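Local coordinates for protein tartrate dehydrogenase/decarboxylase (Pseudomonas putida, PDB 3FLK) that oxidises tartrate to oxaloglycolate with NAD, converts meso-tartrate to D-glycerate, and oxidatively decarboxylates D-malate to pyruvate, using magnesium or manganese, at residues K57-Q69 with I88-F101. The protein carries 1 engineered substitution. Sequence-based numbering, arbitrary orientation.
With NAI (1,4-dihydronicotinamide adenine dinucleotide), chain F; OXL (oxalate ion), chain G; SO4 (sulfate ion), chain L.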
loop_
_atom_site.group_PDB
_atom_site.type_symbol
_atom_site.label_atom_id
_atom_site.label_comp_id
_atom_site.label_asym_id
_atom_site.label_seq_id
_atom_site.Cartn_x
_atom_site.Cartn_y
_atom_site.Cartn_z
ATOM N N LYS A 57 16.497 -7.337 26.997
ATOM C CA LYS A 57 15.191 -6.713 26.786
ATOM C C LYS A 57 15.364 -5.280 26.290
ATOM O O LYS A 57 16.375 -4.638 26.573
ATOM C CB LYS A 57 14.343 -6.753 28.064
ATOM C CG LYS A 57 15.036 -6.223 29.312
ATOM C CD LYS A 57 14.280 -6.634 30.563
ATOM C CE LYS A 57 15.154 -6.525 31.797
ATOM N NZ LYS A 57 14.484 -7.118 32.987
HETATM N N MSE A 58 14.372 -4.789 25.552
HETATM C CA MSE A 58 14.427 -3.462 24.945
HETATM C C MSE A 58 14.383 -2.335 25.975
HETATM O O MSE A 58 14.975 -1.274 25.772
HETATM C CB MSE A 58 13.286 -3.291 23.939
HETATM C CG MSE A 58 13.361 -4.217 22.732
HETATM SE SE MSE A 58 14.927 -3.910 21.597
HETATM C CE MSE A 58 14.688 -2.012 21.252
HETATM N N MSE A 59 13.676 -2.579 27.077
HETATM C CA MSE A 59 13.444 -1.572 28.112
HETATM C C MSE A 59 13.452 -2.214 29.498
HETATM O O MSE A 59 13.188 -3.413 29.619
HETATM C CB MSE A 59 12.090 -0.895 27.892
HETATM C CG MSE A 59 11.858 -0.394 26.486
HETATM SE SE MSE A 59 10.273 0.696 26.370
HETATM C CE MSE A 59 8.902 -0.678 26.580
ATOM N N PRO A 60 13.743 -1.419 30.551
ATOM C CA PRO A 60 13.605 -1.931 31.916
ATOM C C PRO A 60 12.150 -2.272 32.244
ATOM O O PRO A 60 11.232 -1.714 31.639
ATOM C CB PRO A 60 14.089 -0.762 32.783
ATOM C CG PRO A 60 13.931 0.445 31.928
ATOM C CD PRO A 60 14.226 -0.026 30.541
ATOM N N ASP A 61 11.956 -3.180 33.196
ATOM C CA ASP A 61 10.620 -3.644 33.580
ATOM C C ASP A 61 9.696 -2.520 34.057
ATOM O O ASP A 61 8.479 -2.606 33.889
ATOM C CB ASP A 61 10.721 -4.733 34.659
ATOM C CG ASP A 61 11.261 -6.055 34.124
ATOM O OD1 ASP A 61 11.638 -6.134 32.934
ATOM O OD2 ASP A 61 11.306 -7.030 34.906
ATOM N N ASP A 62 10.275 -1.472 34.640
ATOM C CA ASP A 62 9.493 -0.367 35.198
ATOM C C ASP A 62 9.410 0.863 34.279
ATOM O O ASP A 62 9.238 1.989 34.754
ATOM C CB ASP A 62 10.030 0.022 36.582
ATOM C CG ASP A 62 11.432 0.618 36.532
ATOM O OD1 ASP A 62 12.180 0.352 35.562
ATOM O OD2 ASP A 62 11.786 1.358 37.475
ATOM N N TRP A 63 9.511 0.638 32.969
ATOM C CA TRP A 63 9.503 1.728 31.986
ATOM C C TRP A 63 8.257 2.617 32.085
ATOM O O TRP A 63 8.356 3.839 31.970
ATOM C CB TRP A 63 9.670 1.185 30.557
ATOM C CG TRP A 63 8.526 0.326 30.094
ATOM C CD1 TRP A 63 8.423 -1.030 30.202
ATOM C CD2 TRP A 63 7.321 0.770 29.454
ATOM N NE1 TRP A 63 7.232 -1.459 29.668
ATOM C CE2 TRP A 63 6.534 -0.375 29.205
ATOM C CE3 TRP A 63 6.830 2.025 29.066
ATOM C CZ2 TRP A 63 5.284 -0.305 28.586
ATOM C CZ3 TRP A 63 5.582 2.095 28.456
ATOM C CH2 TRP A 63 4.827 0.935 28.219
ATOM N N ALA A 64 7.098 1.996 32.311
ATOM C CA ALA A 64 5.819 2.708 32.359
ATOM C C ALA A 64 5.723 3.596 33.589
ATOM O O ALA A 64 5.199 4.707 33.520
ATOM C CB ALA A 64 4.649 1.725 32.312
ATOM N N GLU A 65 6.233 3.089 34.708
ATOM C CA GLU A 65 6.330 3.840 35.956
ATOM C C GLU A 65 7.181 5.098 35.755
ATOM O O GLU A 65 6.830 6.177 36.237
ATOM C CB GLU A 65 6.927 2.940 37.045
ATOM C CG GLU A 65 7.170 3.596 38.398
ATOM C CD GLU A 65 8.088 2.761 39.282
ATOM O OE1 GLU A 65 7.631 1.722 39.816
ATOM O OE2 GLU A 65 9.269 3.146 39.442
ATOM N N GLN A 66 8.283 4.953 35.023
ATOM C CA GLN A 66 9.204 6.062 34.775
ATOM C C GLN A 66 8.624 7.119 33.837
ATOM O O GLN A 66 8.737 8.316 34.103
ATOM C CB GLN A 66 10.538 5.547 34.226
ATOM C CG GLN A 66 11.327 4.681 35.201
ATOM C CD GLN A 66 12.714 4.335 34.691
ATOM O OE1 GLN A 66 13.493 5.216 34.325
ATOM N NE2 GLN A 66 13.032 3.046 34.674
ATOM N N LEU A 67 7.995 6.676 32.751
ATOM C CA LEU A 67 7.506 7.598 31.724
ATOM C C LEU A 67 6.199 8.309 32.080
ATOM O O LEU A 67 5.897 9.362 31.515
ATOM C CB LEU A 67 7.389 6.897 30.366
ATOM C CG LEU A 67 8.684 6.397 29.718
ATOM C CD1 LEU A 67 8.376 5.831 28.355
ATOM C CD2 LEU A 67 9.743 7.494 29.613
ATOM N N LYS A 68 5.436 7.743 33.015
ATOM C CA LYS A 68 4.200 8.381 33.486
ATOM C C LYS A 68 4.457 9.671 34.271
ATOM O O LYS A 68 3.545 10.476 34.471
ATOM C CB LYS A 68 3.350 7.405 34.307
ATOM C CG LYS A 68 2.385 6.578 33.464
ATOM C CD LYS A 68 1.235 6.017 34.298
ATOM C CE LYS A 68 1.569 4.661 34.905
ATOM N NZ LYS A 68 1.545 3.569 33.890
ATOM N N GLN A 69 5.705 9.864 34.695
ATOM C CA GLN A 69 6.121 11.084 35.392
ATOM C C GLN A 69 6.379 12.237 34.416
ATOM O O GLN A 69 6.684 13.359 34.834
ATOM C CB GLN A 69 7.375 10.827 36.241
ATOM C CG GLN A 69 7.363 9.531 37.065
ATOM C CD GLN A 69 6.085 9.334 37.865
ATOM O OE1 GLN A 69 5.381 8.334 37.692
ATOM N NE2 GLN A 69 5.771 10.290 38.736
ATOM N N ILE A 88 11.054 -8.108 17.255
ATOM C CA ILE A 88 11.459 -8.047 18.659
ATOM C C ILE A 88 11.652 -6.597 19.120
ATOM O O ILE A 88 11.127 -6.206 20.162
ATOM C CB ILE A 88 12.717 -8.913 18.941
ATOM C CG1 ILE A 88 12.366 -10.399 18.793
ATOM C CG2 ILE A 88 13.283 -8.622 20.334
ATOM C CD1 ILE A 88 13.558 -11.346 18.807
ATOM N N SER A 89 12.383 -5.806 18.334
ATOM C CA SER A 89 12.659 -4.413 18.690
ATOM C C SER A 89 11.407 -3.537 18.757
ATOM O O SER A 89 11.225 -2.792 19.723
ATOM C CB SER A 89 13.710 -3.794 17.757
ATOM O OG SER A 89 13.286 -3.801 16.409
ATOM N N LEU A 90 10.544 -3.634 17.747
ATOM C CA LEU A 90 9.341 -2.798 17.692
ATOM C C LEU A 90 8.327 -3.153 18.781
ATOM O O LEU A 90 7.819 -2.268 19.474
ATOM C CB LEU A 90 8.683 -2.855 16.307
ATOM C CG LEU A 90 7.693 -1.722 15.994
ATOM C CD1 LEU A 90 8.423 -0.416 15.716
ATOM C CD2 LEU A 90 6.795 -2.081 14.816
ATOM N N TRP A 91 8.049 -4.449 18.929
ATOM C CA TRP A 91 7.080 -4.934 19.912
ATOM C C TRP A 91 7.565 -4.790 21.350
ATOM O O TRP A 91 6.758 -4.693 22.274
ATOM C CB TRP A 91 6.683 -6.384 19.616
ATOM C CG TRP A 91 5.720 -6.494 18.479
ATOM C CD1 TRP A 91 6.022 -6.588 17.151
ATOM C CD2 TRP A 91 4.291 -6.507 18.569
ATOM N NE1 TRP A 91 4.865 -6.659 16.405
ATOM C CE2 TRP A 91 3.790 -6.616 17.254
ATOM C CE3 TRP A 91 3.385 -6.437 19.635
ATOM C CZ2 TRP A 91 2.422 -6.652 16.974
ATOM C CZ3 TRP A 91 2.025 -6.476 19.355
ATOM C CH2 TRP A 91 1.558 -6.584 18.037
ATOM N N GLY A 92 8.883 -4.759 21.531
ATOM C CA GLY A 92 9.472 -4.601 22.855
ATOM C C GLY A 92 9.620 -3.162 23.311
ATOM O O GLY A 92 10.020 -2.913 24.452
ATOM N N SER A 93 9.299 -2.211 22.432
ATOM C CA SER A 93 9.467 -0.795 22.753
ATOM C C SER A 93 8.297 0.091 22.302
ATOM O O SER A 93 7.383 0.352 23.088
ATOM C CB SER A 93 10.806 -0.273 22.209
ATOM O OG SER A 93 10.865 -0.385 20.798
ATOM N N LEU A 94 8.326 0.547 21.049
ATOM C CA LEU A 94 7.359 1.533 20.552
ATOM C C LEU A 94 5.908 1.052 20.608
ATOM O O LEU A 94 5.015 1.813 20.983
ATOM C CB LEU A 94 7.722 1.992 19.131
ATOM C CG LEU A 94 6.776 2.956 18.396
ATOM C CD1 LEU A 94 6.586 4.288 19.129
ATOM C CD2 LEU A 94 7.276 3.193 16.991
ATOM N N LEU A 95 5.680 -0.206 20.241
ATOM C CA LEU A 95 4.329 -0.766 20.268
ATOM C C LEU A 95 3.771 -0.888 21.688
ATOM O O LEU A 95 2.562 -0.768 21.890
ATOM C CB LEU A 95 4.264 -2.092 19.501
ATOM C CG LEU A 95 3.751 -2.047 18.050
ATOM C CD1 LEU A 95 4.162 -0.798 17.272
ATOM C CD2 LEU A 95 4.152 -3.291 17.282
ATOM N N LYS A 96 4.654 -1.100 22.666
ATOM C CA LYS A 96 4.266 -1.052 24.078
ATOM C C LYS A 96 3.852 0.358 24.513
ATOM O O LYS A 96 2.873 0.515 25.243
ATOM C CB LYS A 96 5.377 -1.596 24.981
ATOM C CG LYS A 96 5.472 -3.117 24.993
ATOM C CD LYS A 96 6.465 -3.615 26.039
ATOM C CE LYS A 96 6.474 -5.136 26.095
ATOM N NZ LYS A 96 7.520 -5.665 27.013
ATOM N N PHE A 97 4.596 1.374 24.068
ATOM C CA PHE A 97 4.221 2.772 24.298
ATOM C C PHE A 97 2.825 3.055 23.743
ATOM O O PHE A 97 1.965 3.582 24.445
ATOM C CB PHE A 97 5.203 3.751 23.633
ATOM C CG PHE A 97 6.595 3.749 24.216
ATOM C CD1 PHE A 97 6.829 3.390 25.537
ATOM C CD2 PHE A 97 7.674 4.157 23.437
ATOM C CE1 PHE A 97 8.120 3.410 26.063
ATOM C CE2 PHE A 97 8.966 4.184 23.954
ATOM C CZ PHE A 97 9.189 3.812 25.269
ATOM N N ARG A 98 2.617 2.705 22.475
ATOM C CA ARG A 98 1.366 2.994 21.777
ATOM C C ARG A 98 0.160 2.322 22.427
ATOM O O ARG A 98 -0.898 2.936 22.566
ATOM C CB ARG A 98 1.465 2.584 20.305
ATOM C CG ARG A 98 2.365 3.477 19.462
ATOM C CD ARG A 98 2.498 2.936 18.052
ATOM N NE ARG A 98 3.207 3.856 17.165
ATOM C CZ ARG A 98 3.657 3.537 15.953
ATOM N NH1 ARG A 98 3.479 2.312 15.471
ATOM N NH2 ARG A 98 4.293 4.443 15.219
ATOM N N ARG A 99 0.333 1.070 22.841
ATOM C CA ARG A 99 -0.790 0.270 23.336
ATOM C C ARG A 99 -1.055 0.450 24.827
ATOM O O ARG A 99 -2.205 0.626 25.235
ATOM C CB ARG A 99 -0.615 -1.202 22.947
ATOM C CG ARG A 99 -0.630 -1.367 21.436
ATOM C CD ARG A 99 -0.509 -2.796 20.950
ATOM N NE ARG A 99 -0.658 -2.813 19.496
ATOM C CZ ARG A 99 -1.067 -3.851 18.772
ATOM N NH1 ARG A 99 -1.373 -5.006 19.347
ATOM N NH2 ARG A 99 -1.171 -3.723 17.457
ATOM N N GLU A 100 0.004 0.438 25.633
ATOM C CA GLU A 100 -0.157 0.581 27.081
ATOM C C GLU A 100 -0.471 2.007 27.538
ATOM O O GLU A 100 -1.068 2.198 28.599
ATOM C CB GLU A 100 1.037 -0.010 27.833
ATOM C CG GLU A 100 1.009 -1.533 27.847
ATOM C CD GLU A 100 2.210 -2.157 28.526
ATOM O OE1 GLU A 100 2.562 -1.726 29.646
ATOM O OE2 GLU A 100 2.787 -3.099 27.943
ATOM N N PHE A 101 -0.084 2.999 26.739
ATOM C CA PHE A 101 -0.482 4.381 27.000
ATOM C C PHE A 101 -1.713 4.773 26.184
ATOM O O PHE A 101 -2.075 5.950 26.115
ATOM C CB PHE A 101 0.677 5.359 26.758
ATOM C CG PHE A 101 1.765 5.288 27.800
ATOM C CD1 PHE A 101 1.511 4.756 29.064
ATOM C CD2 PHE A 101 3.037 5.775 27.524
ATOM C CE1 PHE A 101 2.513 4.688 30.029
ATOM C CE2 PHE A 101 4.048 5.716 28.486
ATOM C CZ PHE A 101 3.783 5.172 29.741
HETATM P PA NAI F . 13.344 3.637 7.297
HETATM O O1A NAI F . 12.304 4.685 7.414
HETATM O O2A NAI F . 14.267 3.637 8.447
HETATM O O5B NAI F . 14.182 3.878 5.954
HETATM C C5B NAI F . 13.619 3.743 4.669
HETATM C C4B NAI F . 14.432 4.541 3.654
HETATM O O4B NAI F . 14.195 5.925 3.834
HETATM C C3B NAI F . 15.929 4.314 3.811
HETATM O O3B NAI F . 16.503 4.232 2.528
HETATM C C2B NAI F . 16.410 5.552 4.542
HETATM O O2B NAI F . 17.724 5.911 4.181
HETATM C C1B NAI F . 15.394 6.613 4.150
HETATM N N9A NAI F . 15.169 7.569 5.248
HETATM C C8A NAI F . 14.451 7.354 6.397
HETATM N N7A NAI F . 14.489 8.484 7.136
HETATM C C5A NAI F . 15.215 9.412 6.483
HETATM C C6A NAI F . 15.563 10.723 6.792
HETATM N N6A NAI F . 15.145 11.283 7.924
HETATM N N1A NAI F . 16.337 11.442 5.903
HETATM C C2A NAI F . 16.764 10.872 4.723
HETATM N N3A NAI F . 16.407 9.570 4.426
HETATM C C4A NAI F . 15.651 8.851 5.292
HETATM O O3 NAI F . 12.566 2.228 7.120
HETATM P PN NAI F . 13.194 0.768 6.837
HETATM O O1N NAI F . 14.474 0.871 6.104
HETATM O O2N NAI F . 12.107 -0.025 6.219
HETATM O O5D NAI F . 13.457 0.188 8.307
HETATM C C5D NAI F . 14.670 0.406 8.998
HETATM C C4D NAI F . 14.495 0.067 10.479
HETATM O O4D NAI F . 13.661 1.027 11.099
HETATM C C3D NAI F . 13.841 -1.287 10.721
HETATM O O3D NAI F . 14.480 -1.869 11.831
HETATM C C2D NAI F . 12.402 -0.952 11.071
HETATM O O2D NAI F . 11.819 -1.908 11.925
HETATM C C1D NAI F . 12.569 0.398 11.754
HETATM N N1N NAI F . 11.391 1.286 11.717
HETATM C C2N NAI F . 11.004 1.858 12.897
HETATM C C3N NAI F . 9.919 2.726 12.942
HETATM C C7N NAI F . 9.689 3.541 14.184
HETATM O O7N NAI F . 10.623 3.480 15.239
HETATM N N7N NAI F . 8.603 4.307 14.268
HETATM C C4N NAI F . 9.230 3.011 11.764
HETATM C C5N NAI F . 9.631 2.429 10.561
HETATM C C6N NAI F . 10.724 1.563 10.548
HETATM C C1 OXL G . 5.878 1.581 11.105
HETATM C C2 OXL G . 5.179 2.812 11.483
HETATM O O1 OXL G . 6.361 1.491 9.950
HETATM O O2 OXL G . 4.673 2.911 12.623
HETATM O O3 OXL G . 5.966 0.645 11.932
HETATM O O4 OXL G . 5.099 3.738 10.642
HETATM S S SO4 L . 14.552 -3.696 35.595
HETATM O O1 SO4 L . 14.558 -4.235 34.238
HETATM O O2 SO4 L . 14.564 -4.802 36.549
HETATM O O3 SO4 L . 15.738 -2.866 35.796
HETATM O O4 SO4 L . 13.355 -2.885 35.806
HETATM O O HOH W 1 5.136 -4.002 29.754
HETATM O O HOH W 2 7.828 -4.643 30.226
#
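W63 and F97 meet in an offset edge-to-face pair, the edge of F97 turned toward the indole's six-membered ring with centroids 5.3 Å apart and planes at 65°. F101 lies obliquely against the same ring, its CZ 3.8 Å from W63 CZ3, completing an aromatic cluster. With CG between the backbone N and the carbonyl carbon (chi1 65°), the indole is directed at segment 88-101.

Apolar packing closes round F97. Branched L67 offers a methyl, CD1, 3.3 Å from F97 CE1, and selenomethionine M59 makes an oblique Met-aromatic contact, SE 4.2 Å from the ring centroid; a bend at the last torsion (chi3 -72°) sets M59 CE over the rim of one W63 face, while A64 CB lies toward the rim of the opposite face. Selenomethionine M58 lays CB 3.3 Å from G92 O, where a side chain on G92 would collide with M58 CG.

Strand 72-77 of the mixed sheet separates the segments in the isocitrate/isopropylmalate dehydrogenase fold; L67 and F97 both rest on I11 of strand 6-13. F97 belongs to helix 94-100, from which R98 NH1 and NH2 both hydrogen-bond to oxalate O2.

Besides its apolar ring, W63 supplies an N-H for water: one water accepts from NE1 (3.3 Å) and donates to E100 OE2; a second accepts from NE1 and, weakly, from NZ of long, extended K96. A leucine in place of W63 would probably leave the F97 edge without its aromatic face and deprive both waters of their indole donor.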